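Local coordinates for protein 2-hydroxyethylphosphonate dioxygenase (Streptomyces viridochromogenes, PDB 4YAR) that catalyses the iron-dependent oxidative cleavage of 2-hydroxyethylphosphonate by O2 to hydroxymethylphosphonate and formate, a step in bialaphos biosynthesis, at residues 133-139 against 192-198; 143-147 against 156-160; 172-176 against 325-331; 355-361 against 401-407. The protein carries 1 engineered substitution. All blocks are in the same frame, centred on the assembly; numbering follows the deposited sequence. Where two conformers were deposited one is given.

Contact 1, 133-139 against 192-198, touches each of the other three, its centre about 12 Å from each of theirs. Contact 2 is nested inside its loop as a hairpin, packed through Ile143 onto one face of the contact 1 strands. Contacts 1 and 3 interleave along the chain, since 172-176 precedes 192-198 while 325-331 follows it, and strand 173-176 borders strand 133-140 in one sheet. Contact 4 comes last and belongs to a second, seven-stranded sheet, joined to contact 1 through Tyr197 and to contact 3 through Met325; its centre lies about 23 Å from that of contact 2. Two cupin-like sheet units thus pack together, with the active-site metal in the first.

Contact 1: residues 133-139 against 192-198; sequences AITVNLG and ARIVSYT
Leu138 leans across to Val195, its CD1 coming 3.9 Å from Val195 CG2, the two branched chains crossing at a slant. One step along, Val136 and Val195 lie side by side and point the same way, CG1 of Val136 being 4.0 Å from CB of Val195. Branched and aromatic residues suit this buried face of the antiparallel pair: Ile134 and Tyr197 continue it, and the Tyr197 ring stacks on Phe405 while its hydroxyl lies close to Ser407 OG.

The other face is mixed. Ile194 sends CD1 to within 3.9 Å of Thr135 CG2, whereas Ser196 OG faces Ala133 CB at 4.0 Å. Small and hydroxylated residues here are consistent with a place at the active site: Ser196 is a substrate-binding residue, and its side chain lies about 4 Å from a bound cadmium ion. Asn137 has CG anti to its backbone N (chi1 -171°), which brings OD1 to the N of Gly139 at 2.8 Å. This Asx turn ends the regular pairing, and Gly139 takes up backbone angles at which a side chain would strike the preceding carbonyl O. Between the backbones, Tyr197 N gives Ile134 O a nearly straight bond of 2.8 Å.

Leu138 CD1 lies over one face of the Arg193 guanidinium, which goes on to a salt bridge with Asp383. Strand 111-115 flanks 192-198, strand 173-176 flanks 133-140, and strands 143-146 and 183-186 cover the face of Thr135 and Ile194.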
# COMPACT_ATOMS: atom_id res chain seq x y z
N ALA A 133 0.46 -6.70 -6.45
CA ALA A 133 -0.19 -7.60 -5.48
C ALA A 133 0.76 -8.69 -4.99
O ALA A 133 1.63 -9.14 -5.72
CB ALA A 133 -1.41 -8.24 -6.09
N ILE A 134 0.54 -9.16 -3.75
CA ILE A 134 1.13 -10.41 -3.29
C ILE A 134 0.03 -11.46 -3.56
O ILE A 134 -1.14 -11.23 -3.26
CB ILE A 134 1.56 -10.40 -1.77
CG1 ILE A 134 2.82 -9.54 -1.49
CG2 ILE A 134 1.82 -11.80 -1.23
CD1 ILE A 134 3.09 -9.24 -0.01
N THR A 135 0.43 -12.60 -4.13
CA THR A 135 -0.43 -13.72 -4.40
C THR A 135 0.18 -14.94 -3.76
O THR A 135 1.39 -15.21 -3.85
CB THR A 135 -0.63 -14.00 -5.90
OG1 THR A 135 -1.08 -12.79 -6.56
CG2 THR A 135 -1.65 -15.12 -6.09
N VAL A 136 -0.67 -15.60 -3.01
CA VAL A 136 -0.27 -16.81 -2.27
C VAL A 136 -1.27 -17.93 -2.54
O VAL A 136 -2.48 -17.73 -2.51
CB VAL A 136 -0.06 -16.54 -0.78
CG1 VAL A 136 -1.30 -16.00 -0.11
CG2 VAL A 136 0.54 -17.75 -0.05
N ASN A 137 -0.72 -19.12 -2.74
CA ASN A 137 -1.54 -20.32 -2.91
C ASN A 137 -1.95 -20.87 -1.55
O ASN A 137 -1.14 -21.27 -0.71
CB ASN A 137 -0.84 -21.38 -3.74
CG ASN A 137 -1.77 -22.56 -4.13
OD1 ASN A 137 -2.98 -22.65 -3.76
ND2 ASN A 137 -1.22 -23.48 -4.93
N LEU A 138 -3.24 -20.91 -1.29
CA LEU A 138 -3.75 -21.51 -0.04
C LEU A 138 -3.86 -23.06 -0.12
O LEU A 138 -4.04 -23.78 0.89
CB LEU A 138 -5.17 -20.97 0.24
CG LEU A 138 -5.37 -19.49 0.61
CD1 LEU A 138 -6.80 -19.00 0.89
CD2 LEU A 138 -4.37 -19.09 1.69
N GLY A 139 -3.75 -23.59 -1.29
CA GLY A 139 -4.01 -25.02 -1.51
C GLY A 139 -5.47 -25.47 -1.56
O GLY A 139 -6.35 -24.67 -1.55
N ALA A 192 -8.02 -25.84 -5.58
CA ALA A 192 -7.18 -24.76 -4.94
C ALA A 192 -7.84 -23.42 -4.84
O ALA A 192 -8.75 -23.03 -5.66
CB ALA A 192 -5.87 -24.59 -5.69
N ARG A 193 -7.39 -22.69 -3.80
CA ARG A 193 -7.72 -21.27 -3.60
C ARG A 193 -6.49 -20.44 -3.47
O ARG A 193 -5.45 -20.95 -3.07
CB ARG A 193 -8.58 -21.07 -2.34
CG ARG A 193 -9.88 -21.86 -2.34
CD ARG A 193 -10.75 -21.40 -1.19
NE ARG A 193 -10.07 -21.70 0.08
CZ ARG A 193 -10.48 -21.23 1.25
NH1 ARG A 193 -11.60 -20.52 1.34
NH2 ARG A 193 -9.81 -21.56 2.33
N ILE A 194 -6.59 -19.17 -3.86
CA ILE A 194 -5.50 -18.18 -3.66
C ILE A 194 -6.00 -16.97 -2.89
O ILE A 194 -7.22 -16.69 -2.87
CB ILE A 194 -4.80 -17.70 -4.95
CG1 ILE A 194 -5.74 -16.83 -5.76
CG2 ILE A 194 -4.26 -18.84 -5.80
CD1 ILE A 194 -5.21 -16.36 -7.05
N VAL A 195 -5.09 -16.27 -2.20
CA VAL A 195 -5.36 -14.88 -1.84
C VAL A 195 -4.59 -13.98 -2.74
O VAL A 195 -3.38 -14.22 -2.95
CB VAL A 195 -4.93 -14.46 -0.42
CG1 VAL A 195 -5.15 -12.96 -0.21
CG2 VAL A 195 -5.51 -15.31 0.64
N SER A 196 -5.27 -12.95 -3.26
CA SER A 196 -4.61 -11.91 -4.02
C SER A 196 -4.79 -10.64 -3.22
O SER A 196 -5.93 -10.19 -2.99
CB SER A 196 -5.16 -11.76 -5.42
OG SER A 196 -4.49 -10.72 -6.14
N TYR A 197 -3.68 -10.09 -2.77
CA TYR A 197 -3.63 -8.93 -1.90
C TYR A 197 -2.92 -7.75 -2.59
O TYR A 197 -1.69 -7.80 -2.79
CB TYR A 197 -2.85 -9.24 -0.62
CG TYR A 197 -2.87 -8.09 0.38
CD1 TYR A 197 -4.00 -7.84 1.14
CD2 TYR A 197 -1.78 -7.25 0.53
CE1 TYR A 197 -4.06 -6.78 2.02
CE2 TYR A 197 -1.79 -6.19 1.42
CZ TYR A 197 -2.94 -5.96 2.18
OH TYR A 197 -2.93 -4.89 3.05
N THR A 198 -3.70 -6.73 -2.92
CA THR A 198 -3.15 -5.57 -3.60
C THR A 198 -2.78 -4.46 -2.59
O THR A 198 -3.25 -4.40 -1.48
CB THR A 198 -4.16 -5.01 -4.57
OG1 THR A 198 -5.25 -4.50 -3.79
CG2 THR A 198 -4.68 -6.06 -5.58

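Contact 2: residues 143-147 against 156-160; sequences INGRW and WRVLH. With CD (cadmium ion), chain H.
With CG anti to its backbone N (chi1 177°), Trp156 swings its indole across to the neighbouring strand, bringing one face of the ring to Asn144. Asn144 in turn places CG anti to its own carbonyl carbon (chi1 -62°), which sets its side chain against the ring. CB of Asn144 makes a CH-pi contact over the face, 3.8 Å from the centroid of the six-membered ring, and the amide plane lies only 21° from the ring plane. Arg146 comes in at the edge of the same indole, CB 3.8 Å from Trp156 CE3; its extended chain carries the guanidinium on to the backbone O of Pro123.

The other face of the strand pair holds Ile143, Arg157 and Leu159. CG1 of Ile143 meets CB of Leu159 at 3.7 Å, a contact of branched aliphatic chains suited to this buried place. Trp147 lies across Gly145, whose lack of a side chain lets the indole settle directly on the backbone, Gly145 C being 3.6 Å above the ring plane. Arg157 CB meets the ring edge, 3.8 Å from Trp147 CZ3, and the arginine's tip makes a cation-pi contact with Trp304. Trp147 NE1 is tied to Tyr174 OH.

Backbone bonds join Gly145 with Arg157 and Ile143 with Leu159, Gly145 N to Arg157 O being 2.7 Å. At the far end His160 ND1 binds a cadmium ion at 2.4 Å together with Asp142 and His163. This is an antiparallel beta hairpin, here extended by strand 183-186; its Trp147 borders the catalytic site by touching His182, an iron ligand of the enzyme that holds cadmium here.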
# COMPACT_ATOMS: atom_id res chain seq x y z
N ILE A 143 -1.38 -24.86 -8.58
CA ILE A 143 -2.00 -24.14 -9.67
C ILE A 143 -0.96 -23.68 -10.65
O ILE A 143 0.23 -23.61 -10.34
CB ILE A 143 -2.80 -22.95 -9.19
CG1 ILE A 143 -1.86 -21.94 -8.56
CG2 ILE A 143 -3.85 -23.43 -8.19
CD1 ILE A 143 -2.49 -20.67 -8.00
N ASN A 144 -1.42 -23.47 -11.87
CA ASN A 144 -0.59 -22.81 -12.86
C ASN A 144 -0.81 -21.33 -12.80
O ASN A 144 -1.95 -20.88 -12.82
CB ASN A 144 -0.97 -23.24 -14.27
CG ASN A 144 -0.79 -24.74 -14.55
OD1 ASN A 144 -1.73 -25.42 -14.90
ND2 ASN A 144 0.40 -25.24 -14.43
N GLY A 145 0.29 -20.57 -12.81
CA GLY A 145 0.27 -19.16 -13.03
C GLY A 145 0.65 -18.82 -14.46
O GLY A 145 1.60 -19.41 -15.00
N ARG A 146 -0.12 -17.92 -15.06
CA ARG A 146 0.12 -17.41 -16.44
C ARG A 146 0.28 -15.90 -16.45
O ARG A 146 -0.58 -15.17 -15.90
CB ARG A 146 -1.02 -17.81 -17.38
CG ARG A 146 -0.76 -17.58 -18.86
CD ARG A 146 -2.00 -17.88 -19.69
NE ARG A 146 -1.78 -17.55 -21.11
CZ ARG A 146 -2.71 -17.60 -22.04
NH1 ARG A 146 -3.97 -17.95 -21.73
NH2 ARG A 146 -2.38 -17.30 -23.31
N TRP A 147 1.37 -15.43 -17.10
CA TRP A 147 1.72 -13.99 -17.17
C TRP A 147 2.02 -13.46 -18.58
O TRP A 147 2.64 -12.42 -18.70
CB TRP A 147 2.96 -13.65 -16.28
CG TRP A 147 2.67 -14.04 -14.95
CD1 TRP A 147 1.77 -13.42 -14.09
CD2 TRP A 147 3.03 -15.27 -14.32
NE1 TRP A 147 1.62 -14.18 -12.95
CE2 TRP A 147 2.37 -15.33 -13.08
CE3 TRP A 147 3.87 -16.33 -14.69
CZ2 TRP A 147 2.54 -16.39 -12.19
CZ3 TRP A 147 4.05 -17.34 -13.80
CH2 TRP A 147 3.39 -17.38 -12.56
N TRP A 156 4.75 -18.93 -17.47
CA TRP A 156 3.88 -20.05 -17.11
C TRP A 156 4.69 -20.80 -16.09
O TRP A 156 5.81 -21.27 -16.38
CB TRP A 156 3.61 -20.90 -18.36
CG TRP A 156 2.81 -22.14 -18.20
CD1 TRP A 156 3.26 -23.39 -18.31
CD2 TRP A 156 1.40 -22.23 -18.06
NE1 TRP A 156 2.26 -24.27 -18.22
CE2 TRP A 156 1.08 -23.59 -18.06
CE3 TRP A 156 0.39 -21.30 -17.89
CZ2 TRP A 156 -0.18 -24.06 -17.87
CZ3 TRP A 156 -0.90 -21.76 -17.75
CH2 TRP A 156 -1.17 -23.16 -17.75
N ARG A 157 4.21 -20.83 -14.84
CA ARG A 157 4.96 -21.50 -13.77
C ARG A 157 3.99 -21.98 -12.73
O ARG A 157 2.90 -21.32 -12.52
CB ARG A 157 5.94 -20.55 -13.10
CG ARG A 157 6.93 -21.29 -12.21
CD ARG A 157 7.78 -20.42 -11.31
NE ARG A 157 8.65 -19.55 -12.09
CZ ARG A 157 9.80 -19.04 -11.64
NH1 ARG A 157 10.25 -19.31 -10.39
NH2 ARG A 157 10.50 -18.23 -12.44
N VAL A 158 4.30 -23.12 -12.13
CA VAL A 158 3.46 -23.70 -11.08
C VAL A 158 3.68 -22.99 -9.70
O VAL A 158 4.81 -22.99 -9.12
CB VAL A 158 3.65 -25.21 -10.94
CG1 VAL A 158 2.90 -25.79 -9.74
CG2 VAL A 158 3.20 -25.92 -12.18
N LEU A 159 2.60 -22.47 -9.16
CA LEU A 159 2.58 -22.06 -7.77
C LEU A 159 2.11 -23.23 -6.93
O LEU A 159 0.92 -23.57 -6.92
CB LEU A 159 1.57 -20.93 -7.60
CG LEU A 159 1.91 -19.49 -7.74
CD1 LEU A 159 1.43 -19.06 -9.12
CD2 LEU A 159 1.16 -18.78 -6.64
N HIS A 160 3.04 -23.82 -6.22
CA HIS A 160 2.81 -25.04 -5.49
C HIS A 160 2.02 -24.72 -4.23
O HIS A 160 2.12 -23.64 -3.66
CB HIS A 160 4.13 -25.70 -5.12
CG HIS A 160 4.79 -26.42 -6.27
ND1 HIS A 160 4.52 -27.74 -6.58
CD2 HIS A 160 5.57 -25.95 -7.27
CE1 HIS A 160 5.17 -28.06 -7.69
NE2 HIS A 160 5.81 -26.99 -8.13
CD CD H . 3.24 -29.40 -5.50
O HOH W 1 4.50 -28.61 -3.37

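Contact 3: residues 172-176 against 325-331; sequences DSYVH and MASAAHL. Engineered in segment 172-176: His176 (natural residue Glu). With NA (sodium ion), chain L.
Ser173 meets the loop 325-331 through both of its side-chain atoms. CB lies 3.9 Å from Ala326 N, with the Ala326 methyl slightly farther off, a loose contact. From there OG stands between the backbone N and the carbonyl carbon (chi1 56°), a rotation that turns it to the loop, where it accepts a bond from Ala326 N at 2.9 Å, with an N-H...O angle of 160°. The same oxygen lies 3.6 Å from Met325 CB. A small hydroxyl suits this buried spot: here it accepts from an N-H of a loop residue that lies beyond strand 320-324.

Ala326 has only a methyl, which lets its CB come within 3.5 Å of Tyr174 CA, so the chains approach closely. Val175 divides its two branches: CG1 packs on Leu331 CD1 at 3.8 Å, while CG2 rests on Ala326 CB at 4.2 Å. His330, just before Leu331, lies clear of strand 173-176, and its ND1 is modelled on a sodium ion shared with Gln296.

Strand 173-176 forms one border of its six-stranded sheet beside strand 133-140. The loop follows strand 320-324 and leads into 335-343, while Met325 extends to Leu403 and Phe405 of strand 400-407 in the second sheet.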
# COMPACT_ATOMS: atom_id res chain seq x y z
N ASP A 172 3.46 -21.53 -2.17
CA ASP A 172 4.33 -20.56 -2.81
C ASP A 172 3.63 -19.19 -2.83
O ASP A 172 2.36 -19.10 -2.89
CB ASP A 172 4.64 -20.98 -4.27
CG ASP A 172 5.57 -22.20 -4.44
OD1 ASP A 172 6.23 -22.70 -3.51
OD2 ASP A 172 5.60 -22.75 -5.58
N SER A 173 4.44 -18.13 -2.91
CA SER A 173 3.93 -16.79 -3.09
C SER A 173 4.79 -16.02 -4.03
O SER A 173 5.95 -16.36 -4.21
CB SER A 173 3.80 -16.04 -1.74
OG SER A 173 5.05 -16.02 -1.07
N TYR A 174 4.24 -15.00 -4.64
CA TYR A 174 5.00 -14.09 -5.44
C TYR A 174 4.34 -12.70 -5.52
O TYR A 174 3.12 -12.53 -5.27
CB TYR A 174 5.23 -14.64 -6.86
CG TYR A 174 4.03 -14.50 -7.78
CD1 TYR A 174 2.86 -15.24 -7.61
CD2 TYR A 174 4.09 -13.62 -8.87
CE1 TYR A 174 1.78 -15.08 -8.46
CE2 TYR A 174 3.04 -13.47 -9.72
CZ TYR A 174 1.89 -14.20 -9.54
OH TYR A 174 0.84 -13.97 -10.42
N VAL A 175 5.13 -11.75 -6.01
CA VAL A 175 4.65 -10.41 -6.23
C VAL A 175 4.49 -10.22 -7.70
O VAL A 175 5.45 -10.35 -8.47
CB VAL A 175 5.58 -9.34 -5.74
CG1 VAL A 175 4.98 -7.98 -6.13
CG2 VAL A 175 5.75 -9.47 -4.25
N HIS A 176 3.28 -9.79 -8.02
CA HIS A 176 2.82 -9.55 -9.35
C HIS A 176 3.20 -8.11 -9.65
O HIS A 176 2.98 -7.17 -8.84
CB HIS A 176 1.31 -9.85 -9.44
CG HIS A 176 0.75 -9.74 -10.81
ND1 HIS A 176 1.29 -10.39 -11.90
CD2 HIS A 176 -0.31 -9.03 -11.28
CE1 HIS A 176 0.59 -10.08 -12.98
NE2 HIS A 176 -0.40 -9.29 -12.62
N MET A 325 6.29 -14.31 3.37
CA MET A 325 5.79 -14.43 2.01
C MET A 325 6.70 -13.61 1.13
O MET A 325 7.67 -12.98 1.63
CB MET A 325 4.36 -13.93 1.83
CG MET A 325 3.39 -14.58 2.71
SD MET A 325 1.75 -13.99 2.21
CE MET A 325 0.84 -14.81 3.58
N ALA A 326 6.50 -13.71 -0.18
CA ALA A 326 7.24 -12.90 -1.12
C ALA A 326 7.24 -11.39 -0.80
O ALA A 326 6.24 -10.82 -0.34
CB ALA A 326 6.74 -13.18 -2.49
N SER A 327 8.36 -10.73 -1.14
CA SER A 327 8.51 -9.27 -0.98
C SER A 327 9.32 -8.69 -2.14
O SER A 327 9.99 -9.42 -2.89
CB SER A 327 9.18 -8.89 0.34
OG SER A 327 10.49 -9.43 0.45
N ALA A 328 9.29 -7.37 -2.25
CA ALA A 328 10.00 -6.70 -3.29
C ALA A 328 10.50 -5.39 -2.74
O ALA A 328 9.71 -4.62 -2.25
CB ALA A 328 9.07 -6.46 -4.46
N ALA A 329 11.81 -5.15 -2.76
CA ALA A 329 12.35 -3.84 -2.28
C ALA A 329 11.88 -2.62 -3.05
O ALA A 329 11.87 -1.53 -2.49
CB ALA A 329 13.88 -3.88 -2.24
N HIS A 330 11.37 -2.80 -4.27
CA HIS A 330 10.72 -1.70 -5.00
C HIS A 330 9.34 -1.44 -4.56
O HIS A 330 8.76 -0.47 -5.06
CB HIS A 330 10.65 -2.01 -6.51
CG HIS A 330 11.96 -2.37 -7.10
ND1 HIS A 330 12.48 -3.65 -6.93
CD2 HIS A 330 12.84 -1.70 -7.88
CE1 HIS A 330 13.66 -3.71 -7.49
NE2 HIS A 330 13.88 -2.56 -8.13
N LEU A 331 8.80 -2.27 -3.63
CA LEU A 331 7.43 -2.11 -3.19
C LEU A 331 7.49 -2.23 -1.66
O LEU A 331 6.91 -3.18 -1.07
CB LEU A 331 6.49 -3.18 -3.79
CG LEU A 331 6.26 -3.02 -5.30
CD1 LEU A 331 5.65 -4.27 -5.93
CD2 LEU A 331 5.44 -1.77 -5.59
NA NA L . 11.79 -5.37 -8.44
O HOH W 2 9.26 -4.77 -7.99
O HOH W 3 13.47 -6.24 -9.07
O HOH W 4 10.68 -4.90 -7.65
O HOH W 5 12.22 -5.60 -5.88

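Contact 4: residues 355-361 against 401-407; sequences ENHYVVT and TVLKFGS
Tyr358 OH is held by two groups: Lys404 NZ donates to it at 2.7 Å, and His394 NE2 bonds to it from outside the pair. The strands belong to the seven-stranded antiparallel sheet of the second cupin-like unit, where Tyr358 and Lys404 form a non-hydrogen-bonded pair. Their two side chains lie side by side and point the same way; the aliphatic part of the lysine follows the phenol, CG lying 3.6 Å from Tyr358 CE1. Lysine fits because its long methylene chain runs beside the ring while its ammonium group reaches the phenol oxygen and also makes a salt bridge with Asp352. That carboxylate would tend to steady the positive charge beside the phenol.

On the same face Val402 CG2 meets Tyr358 CB at 3.8 Å, and Trp396 packs edge-to-face on the tyrosine. The opposite face is apolar around Val359, Leu403 and Phe405, and polar toward Glu355, His357 and Ser407. Val359 holds CG1 between its backbone N and carbonyl carbon (chi1 63°), which directs that methyl to Leu403 CB at 3.8 Å and to the edge of the Phe405 ring, 4.3 Å from CE2. Branched and aromatic residues suit this apolar part, which faces Val136 and Leu138 of the first sheet. Nearby, the Thr361 side chain crosses that of Leu403 at about a right angle, CG2 3.8 Å from Leu403 CG.

The backbones are joined most regularly in the middle, at His357 with Phe405 and Val359 with Leu403, and the bonds at Glu355 and Ser407 are weak. At the other end Thr361 N donates to Thr401 O at 2.9 Å, from above the carbonyl plane.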
# COMPACT_ATOMS: atom_id res chain seq x y z
N GLU A 355 -1.62 -0.16 7.82
CA GLU A 355 -2.75 -1.08 7.89
C GLU A 355 -2.33 -2.55 7.78
O GLU A 355 -1.34 -2.92 7.14
CB GLU A 355 -3.75 -0.77 6.78
CG GLU A 355 -4.34 0.63 6.79
CD GLU A 355 -5.35 0.87 5.67
OE1 GLU A 355 -5.86 -0.08 5.04
OE2 GLU A 355 -5.67 2.04 5.48
N ASN A 356 -3.10 -3.39 8.43
CA ASN A 356 -3.01 -4.84 8.29
C ASN A 356 -4.35 -5.42 7.84
O ASN A 356 -5.45 -4.97 8.31
CB ASN A 356 -2.70 -5.54 9.65
CG ASN A 356 -1.33 -5.21 10.24
OD1 ASN A 356 -0.34 -5.09 9.56
ND2 ASN A 356 -1.29 -5.10 11.59
N HIS A 357 -4.27 -6.51 7.06
CA HIS A 357 -5.40 -7.33 6.77
C HIS A 357 -5.08 -8.74 7.12
O HIS A 357 -3.93 -9.24 6.75
CB HIS A 357 -5.78 -7.27 5.26
CG HIS A 357 -6.17 -5.92 4.76
ND1 HIS A 357 -7.48 -5.56 4.57
CD2 HIS A 357 -5.44 -4.87 4.37
CE1 HIS A 357 -7.53 -4.37 4.03
NE2 HIS A 357 -6.32 -3.91 3.94
N TYR A 358 -5.92 -9.37 7.96
CA TYR A 358 -5.62 -10.70 8.41
C TYR A 358 -6.67 -11.69 7.93
O TYR A 358 -7.87 -11.37 7.95
CB TYR A 358 -5.65 -10.80 9.97
CG TYR A 358 -4.53 -10.13 10.73
CD1 TYR A 358 -3.29 -10.73 10.87
CD2 TYR A 358 -4.71 -8.89 11.28
CE1 TYR A 358 -2.31 -10.15 11.60
CE2 TYR A 358 -3.73 -8.28 12.01
CZ TYR A 358 -2.51 -8.91 12.17
OH TYR A 358 -1.49 -8.32 12.89
N VAL A 359 -6.25 -12.90 7.60
CA VAL A 359 -7.19 -14.03 7.37
C VAL A 359 -6.77 -15.29 8.07
O VAL A 359 -5.57 -15.74 8.01
CB VAL A 359 -7.48 -14.28 5.87
CG1 VAL A 359 -6.22 -14.66 5.13
CG2 VAL A 359 -8.59 -15.35 5.69
N VAL A 360 -7.72 -15.86 8.79
CA VAL A 360 -7.48 -17.05 9.59
C VAL A 360 -7.54 -18.28 8.66
O VAL A 360 -8.46 -18.42 7.88
CB VAL A 360 -8.56 -17.26 10.69
CG1 VAL A 360 -8.27 -18.51 11.45
CG2 VAL A 360 -8.62 -16.10 11.65
N THR A 361 -6.54 -19.12 8.75
CA THR A 361 -6.46 -20.36 7.97
C THR A 361 -6.58 -21.62 8.80
O THR A 361 -6.94 -22.66 8.23
CB THR A 361 -5.22 -20.47 7.15
OG1 THR A 361 -4.08 -20.47 8.00
CG2 THR A 361 -5.11 -19.29 6.14
N THR A 401 -3.59 -20.44 12.95
CA THR A 401 -2.74 -19.82 11.93
C THR A 401 -3.52 -18.70 11.30
O THR A 401 -4.73 -18.80 11.00
CB THR A 401 -2.35 -20.82 10.80
OG1 THR A 401 -1.76 -21.95 11.38
CG2 THR A 401 -1.28 -20.19 9.83
N VAL A 402 -2.79 -17.63 11.05
CA VAL A 402 -3.38 -16.52 10.39
C VAL A 402 -2.41 -15.98 9.35
O VAL A 402 -1.19 -15.95 9.61
CB VAL A 402 -3.83 -15.47 11.43
CG1 VAL A 402 -2.64 -14.82 12.12
CG2 VAL A 402 -4.65 -14.37 10.79
N LEU A 403 -2.93 -15.49 8.24
CA LEU A 403 -2.06 -14.78 7.26
C LEU A 403 -2.17 -13.28 7.54
O LEU A 403 -3.26 -12.80 7.83
CB LEU A 403 -2.53 -15.09 5.84
CG LEU A 403 -2.58 -16.55 5.35
CD1 LEU A 403 -2.72 -16.67 3.84
CD2 LEU A 403 -1.39 -17.30 5.83
N LYS A 404 -1.01 -12.60 7.55
CA LYS A 404 -0.92 -11.20 7.84
C LYS A 404 -0.43 -10.47 6.60
O LYS A 404 0.73 -10.65 6.15
CB LYS A 404 0.03 -10.93 8.98
CG LYS A 404 0.33 -9.47 9.19
CD LYS A 404 1.09 -9.35 10.49
CE LYS A 404 1.40 -7.90 10.83
NZ LYS A 404 1.07 -7.72 12.23
N PHE A 405 -1.26 -9.60 6.09
CA PHE A 405 -0.89 -8.77 4.92
C PHE A 405 -0.79 -7.34 5.38
O PHE A 405 -1.50 -6.89 6.30
CB PHE A 405 -1.90 -8.91 3.76
CG PHE A 405 -2.05 -10.30 3.21
CD1 PHE A 405 -1.16 -10.78 2.24
CD2 PHE A 405 -3.01 -11.15 3.70
CE1 PHE A 405 -1.32 -12.05 1.68
CE2 PHE A 405 -3.18 -12.41 3.15
CZ PHE A 405 -2.31 -12.88 2.17
N GLY A 406 0.00 -6.54 4.66
CA GLY A 406 0.12 -5.18 4.97
C GLY A 406 0.23 -4.30 3.75
O GLY A 406 0.84 -4.62 2.78
N SER A 407 -0.43 -3.16 3.86
CA SER A 407 -0.41 -2.15 2.81
C SER A 407 -0.69 -0.78 3.43
O SER A 407 -0.94 -0.68 4.63
CB SER A 407 -1.46 -2.46 1.75
OG SER A 407 -2.79 -2.65 2.28